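PDB 2Y2W: intracellular exo-alpha-(1->5)-L-arabinofuranosidase from Bifidobacterium longum, which hydrolyses terminal alpha-(1->5)-linked L-arabinofuranosyl bonds in branched and debranched arabinans and also acts on wheat arabinoxylan. Local coordinates for residues Leu376-Glu388 against Leu517-Ala529. Numbering follows the deposited sequence.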
loop_
_atom_site.group_PDB
_atom_site.type_symbol
_atom_site.label_atom_id
_atom_site.label_comp_id
_atom_site.label_asym_id
_atom_site.label_seq_id
_atom_site.Cartn_x
_atom_site.Cartn_y
_atom_site.Cartn_z
ATOM N N LEU D 376 19.567 -8.397 -25.166
ATOM C CA LEU D 376 20.536 -7.333 -24.887
ATOM C C LEU D 376 21.992 -7.789 -25.016
ATOM O O LEU D 376 22.858 -7.348 -24.253
ATOM C CB LEU D 376 20.290 -6.726 -23.496
ATOM C CG LEU D 376 19.266 -5.602 -23.307
ATOM C CD1 LEU D 376 17.833 -6.051 -23.592
ATOM C CD2 LEU D 376 19.381 -5.052 -21.894
ATOM N N GLU D 377 22.259 -8.666 -25.981
ATOM C CA GLU D 377 23.607 -9.203 -26.171
ATOM C C GLU D 377 24.418 -8.368 -27.160
ATOM O O GLU D 377 24.792 -8.841 -28.235
ATOM C CB GLU D 377 23.554 -10.677 -26.588
ATOM C CG GLU D 377 23.106 -11.619 -25.473
ATOM C CD GLU D 377 23.334 -13.087 -25.798
ATOM O OE1 GLU D 377 23.857 -13.399 -26.893
ATOM O OE2 GLU D 377 22.984 -13.935 -24.948
ATOM N N ASP D 378 24.683 -7.121 -26.779
ATOM C CA ASP D 378 25.409 -6.183 -27.627
ATOM C C ASP D 378 26.846 -6.632 -27.857
ATOM O O ASP D 378 27.537 -7.042 -26.921
ATOM C CB ASP D 378 25.384 -4.775 -27.022
ATOM C CG ASP D 378 24.023 -4.103 -27.149
ATOM O OD1 ASP D 378 23.184 -4.565 -27.956
ATOM O OD2 ASP D 378 23.796 -3.098 -26.440
ATOM N N ILE D 379 27.275 -6.557 -29.114
ATOM C CA ILE D 379 28.630 -6.937 -29.504
ATOM C C ILE D 379 29.446 -5.653 -29.643
ATOM O O ILE D 379 29.208 -4.848 -30.546
ATOM C CB ILE D 379 28.644 -7.764 -30.824
ATOM C CG1 ILE D 379 27.443 -8.722 -30.900
ATOM C CG2 ILE D 379 29.941 -8.541 -30.962
ATOM C CD1 ILE D 379 27.512 -9.934 -29.961
ATOM N N TYR D 380 30.398 -5.467 -28.731
ATOM C CA TYR D 380 31.048 -4.172 -28.540
ATOM C C TYR D 380 32.152 -3.853 -29.539
ATOM O O TYR D 380 33.025 -4.676 -29.810
ATOM C CB TYR D 380 31.582 -4.038 -27.113
ATOM C CG TYR D 380 30.509 -3.846 -26.064
ATOM C CD1 TYR D 380 29.687 -2.718 -26.077
ATOM C CD2 TYR D 380 30.328 -4.781 -25.049
ATOM C CE1 TYR D 380 28.704 -2.535 -25.115
ATOM C CE2 TYR D 380 29.348 -4.604 -24.078
ATOM C CZ TYR D 380 28.541 -3.480 -24.120
ATOM O OH TYR D 380 27.575 -3.299 -23.163
ATOM N N THR D 381 32.100 -2.632 -30.061
ATOM C CA THR D 381 33.080 -2.132 -31.017
ATOM C C THR D 381 34.251 -1.482 -30.289
ATOM O O THR D 381 34.157 -1.179 -29.096
ATOM C CB THR D 381 32.453 -1.089 -31.964
ATOM O OG1 THR D 381 31.948 0.012 -31.196
ATOM C CG2 THR D 381 31.319 -1.704 -32.775
ATOM N N ALA D 382 35.346 -1.263 -31.016
ATOM C CA ALA D 382 36.527 -0.591 -30.476
ATOM C C ALA D 382 36.179 0.766 -29.874
ATOM O O ALA D 382 36.782 1.183 -28.886
ATOM C CB ALA D 382 37.586 -0.438 -31.556
ATOM N N ALA D 383 35.200 1.444 -30.472
ATOM C CA ALA D 383 34.742 2.748 -29.994
ATOM C C ALA D 383 33.980 2.644 -28.674
ATOM O O ALA D 383 34.158 3.480 -27.788
ATOM C CB ALA D 383 33.890 3.432 -31.053
ATOM N N ASP D 384 33.141 1.614 -28.550
ATOM C CA ASP D 384 32.365 1.371 -27.329
ATOM C C ASP D 384 33.272 1.214 -26.108
ATOM O O ASP D 384 32.953 1.699 -25.021
ATOM C CB ASP D 384 31.476 0.132 -27.485
ATOM C CG ASP D 384 30.374 0.319 -28.521
ATOM O OD1 ASP D 384 29.916 1.463 -28.724
ATOM O OD2 ASP D 384 29.959 -0.689 -29.135
ATOM N N ALA D 385 34.404 0.541 -26.308
ATOM C CA ALA D 385 35.393 0.332 -25.256
ATOM C C ALA D 385 36.072 1.632 -24.833
ATOM O O ALA D 385 36.297 1.854 -23.642
ATOM C CB ALA D 385 36.424 -0.682 -25.701
ATOM N N VAL D 386 36.389 2.486 -25.807
ATOM C CA VAL D 386 37.060 3.763 -25.536
ATOM C C VAL D 386 36.154 4.703 -24.733
ATOM O O VAL D 386 36.628 5.451 -23.873
ATOM C CB VAL D 386 37.571 4.446 -26.846
ATOM C CG1 VAL D 386 38.211 5.803 -26.558
ATOM C CG2 VAL D 386 38.568 3.547 -27.567
ATOM N N VAL D 387 34.852 4.646 -25.009
ATOM C CA VAL D 387 33.865 5.433 -24.268
ATOM C C VAL D 387 33.788 4.984 -22.805
ATOM O O VAL D 387 33.751 5.819 -21.900
ATOM C CB VAL D 387 32.463 5.395 -24.946
ATOM C CG1 VAL D 387 31.418 6.132 -24.107
ATOM C CG2 VAL D 387 32.534 6.006 -26.333
ATOM N N GLU D 388 33.785 3.670 -22.580
ATOM C CA GLU D 388 33.768 3.119 -21.220
ATOM C C GLU D 388 35.048 3.439 -20.450
ATOM O O GLU D 388 35.004 3.685 -19.242
ATOM C CB GLU D 388 33.501 1.612 -21.231
ATOM C CG GLU D 388 32.037 1.259 -21.462
ATOM C CD GLU D 388 31.703 -0.193 -21.150
ATOM O OE1 GLU D 388 32.440 -0.840 -20.369
ATOM O OE2 GLU D 388 30.690 -0.688 -21.689
ATOM N N LEU D 517 47.686 0.071 -25.490
ATOM C CA LEU D 517 46.931 0.884 -26.432
ATOM C C LEU D 517 45.719 0.104 -26.937
ATOM O O LEU D 517 45.861 -0.991 -27.487
ATOM C CB LEU D 517 47.828 1.308 -27.606
ATOM C CG LEU D 517 47.207 1.779 -28.931
ATOM C CD1 LEU D 517 46.750 3.230 -28.861
ATOM C CD2 LEU D 517 48.191 1.584 -30.081
ATOM N N LEU D 518 44.532 0.664 -26.728
ATOM C CA LEU D 518 43.323 0.134 -27.344
ATOM C C LEU D 518 42.875 1.026 -28.491
ATOM O O LEU D 518 42.249 2.067 -28.277
ATOM C CB LEU D 518 42.194 -0.046 -26.326
ATOM C CG LEU D 518 41.842 -1.480 -25.920
ATOM C CD1 LEU D 518 40.737 -1.465 -24.886
ATOM C CD2 LEU D 518 41.427 -2.326 -27.123
ATOM N N HIS D 519 43.218 0.612 -29.707
ATOM C CA HIS D 519 42.830 1.331 -30.913
ATOM C C HIS D 519 42.774 0.410 -32.119
ATOM O O HIS D 519 43.633 -0.455 -32.294
ATOM C CB HIS D 519 43.791 2.489 -31.199
ATOM C CG HIS D 519 43.651 3.056 -32.576
ATOM N ND1 HIS D 519 42.618 3.895 -32.933
ATOM C CD2 HIS D 519 44.400 2.884 -33.690
ATOM C CE1 HIS D 519 42.743 4.224 -34.207
ATOM N NE2 HIS D 519 43.817 3.625 -34.690
ATOM N N GLU D 520 41.753 0.609 -32.946
ATOM C CA GLU D 520 41.669 -0.035 -34.249
ATOM C C GLU D 520 41.352 1.018 -35.305
ATOM O O GLU D 520 40.575 1.945 -35.052
ATOM C CB GLU D 520 40.606 -1.139 -34.254
ATOM C CG GLU D 520 40.843 -2.276 -33.253
ATOM C CD GLU D 520 42.123 -3.060 -33.512
ATOM O OE1 GLU D 520 42.367 -3.459 -34.671
ATOM O OE2 GLU D 520 42.880 -3.288 -32.545
ATOM N N ASP D 521 41.964 0.879 -36.482
ATOM C CA ASP D 521 41.739 1.809 -37.592
ATOM C C ASP D 521 40.264 1.867 -37.972
ATOM O O ASP D 521 39.736 2.940 -38.272
ATOM C CB ASP D 521 42.600 1.440 -38.803
ATOM C CG ASP D 521 44.045 1.880 -38.648
ATOM O OD1 ASP D 521 44.286 2.977 -38.094
ATOM O OD2 ASP D 521 44.942 1.131 -39.089
ATOM N N ASP D 522 39.615 0.705 -37.961
ATOM C CA ASP D 522 38.164 0.622 -38.025
ATOM C C ASP D 522 37.637 0.644 -36.586
ATOM O O ASP D 522 37.748 -0.354 -35.873
ATOM C CB ASP D 522 37.731 -0.658 -38.750
ATOM C CG ASP D 522 36.220 -0.757 -38.931
ATOM O OD1 ASP D 522 35.523 0.279 -38.842
ATOM O OD2 ASP D 522 35.728 -1.878 -39.176
ATOM N N PRO D 523 37.070 1.787 -36.151
ATOM C CA PRO D 523 36.565 1.900 -34.779
ATOM C C PRO D 523 35.296 1.077 -34.549
ATOM O O PRO D 523 34.811 0.989 -33.417
ATOM C CB PRO D 523 36.270 3.396 -34.637
ATOM C CG PRO D 523 35.972 3.852 -36.013
ATOM C CD PRO D 523 36.837 3.021 -36.924
ATOM N N TYR D 524 34.777 0.483 -35.621
ATOM C CA TYR D 524 33.598 -0.373 -35.558
ATOM C C TYR D 524 33.991 -1.852 -35.533
ATOM O O TYR D 524 33.124 -2.730 -35.607
ATOM C CB TYR D 524 32.664 -0.087 -36.741
ATOM C CG TYR D 524 32.132 1.332 -36.784
ATOM C CD1 TYR D 524 32.866 2.357 -37.382
ATOM C CD2 TYR D 524 30.893 1.649 -36.225
ATOM C CE1 TYR D 524 32.383 3.661 -37.422
ATOM C CE2 TYR D 524 30.400 2.952 -36.261
ATOM C CZ TYR D 524 31.151 3.951 -36.861
ATOM O OH TYR D 524 30.672 5.239 -36.900
ATOM N N ARG D 525 35.295 -2.119 -35.428
ATOM C CA ARG D 525 35.809 -3.490 -35.375
ATOM C C ARG D 525 35.483 -4.121 -34.026
ATOM O O ARG D 525 35.544 -3.459 -32.986
ATOM C CB ARG D 525 37.314 -3.534 -35.657
ATOM C CG ARG D 525 37.783 -4.848 -36.272
ATOM C CD ARG D 525 38.958 -4.640 -37.223
ATOM N NE ARG D 525 40.253 -4.910 -36.600
ATOM C CZ ARG D 525 40.863 -6.094 -36.606
ATOM N NH1 ARG D 525 40.298 -7.142 -37.197
ATOM N NH2 ARG D 525 42.043 -6.237 -36.017
ATOM N N THR D 526 35.139 -5.403 -34.052
ATOM C CA THR D 526 34.520 -6.052 -32.903
ATOM C C THR D 526 35.069 -7.455 -32.645
ATOM O O THR D 526 35.425 -8.176 -33.581
ATOM C CB THR D 526 32.982 -6.120 -33.098
ATOM O OG1 THR D 526 32.471 -4.807 -33.354
ATOM C CG2 THR D 526 32.297 -6.673 -31.876
ATOM N N ASN D 527 35.144 -7.823 -31.365
ATOM C CA ASN D 527 35.406 -9.202 -30.959
ATOM C C ASN D 527 34.133 -10.034 -31.056
ATOM O O ASN D 527 33.090 -9.642 -30.533
ATOM C CB ASN D 527 35.957 -9.251 -29.530
ATOM C CG ASN D 527 37.385 -8.750 -29.431
ATOM O OD1 ASN D 527 38.179 -8.904 -30.359
ATOM N ND2 ASN D 527 37.723 -8.157 -28.292
ATOM N N THR D 528 34.221 -11.173 -31.737
ATOM C CA THR D 528 33.065 -12.050 -31.940
ATOM C C THR D 528 33.344 -13.455 -31.412
ATOM O O THR D 528 34.488 -13.793 -31.119
ATOM C CB THR D 528 32.662 -12.129 -33.431
ATOM O OG1 THR D 528 33.779 -12.581 -34.210
ATOM C CG2 THR D 528 32.198 -10.769 -33.945
ATOM N N ALA D 529 32.297 -14.269 -31.295
ATOM C CA ALA D 529 32.434 -15.653 -30.835
ATOM C C ALA D 529 33.392 -16.457 -31.714
ATOM O O ALA D 529 34.042 -17.392 -31.243
ATOM C CB ALA D 529 31.074 -16.331 -30.780
#
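Ala382 and Ala383, the first two residues of helix 382-397, turn their backbone N-H groups onto carbonyls of a type I beta turn running from Asp522 to Arg525. Ala382 N donates to Arg525 O at 3.0 Å, and Ala383 N donates to Pro523 O, also at 3.0 Å. Both bonds are bent, with N-H...O angles of 136° and 144°. Thr381, at the N-cap, can be followed outward. Thr381 CB sits 3.5 Å from Pro523 O. From there the branches part: chi1 of 60° tucks OG1 in beside both the N and the carbonyl carbon of its own backbone, where it takes a weak capping bond from Asp384 N, while Thr381 CG2 lies 3.4 Å from Thr526 OG1 and close to Tyr524 O. Asp384 answers through OD2, which accepts Thr381 N at 3.0 Å from above its carboxylate plane, completing a capping box. Its OD1 is bound by Tyr345 OH.

The turn is braced from its own side. Thr526 OG1 bonds back to Tyr524 O, and Arg525 clasps Glu520 by its flank in a salt bridge, NE and NH2 both meeting OE1 from one face of the carboxylate. The bent Glu520 chain lays its CG 4.1 Å from Ala382 CB. Small apolar touches extend the join down the helix, Ala383 CB against Pro523 CB and Ala385 CB against Leu518 CD1. Met300 of helix 297-304 touches both Ala383 and Tyr524.

The contact thus fastens the helix preceding the last barrel strand, 402-408, to the loop following strand 512-518 of the beta domain. The helix's first N-H groups, lacking acceptors within it, are met by Arg525 O, Pro523 O and, weakly, Thr381 OG1; Asp384 OD2 takes the N-cap N-H, its negative charge probably stabilised by the helix N-terminus.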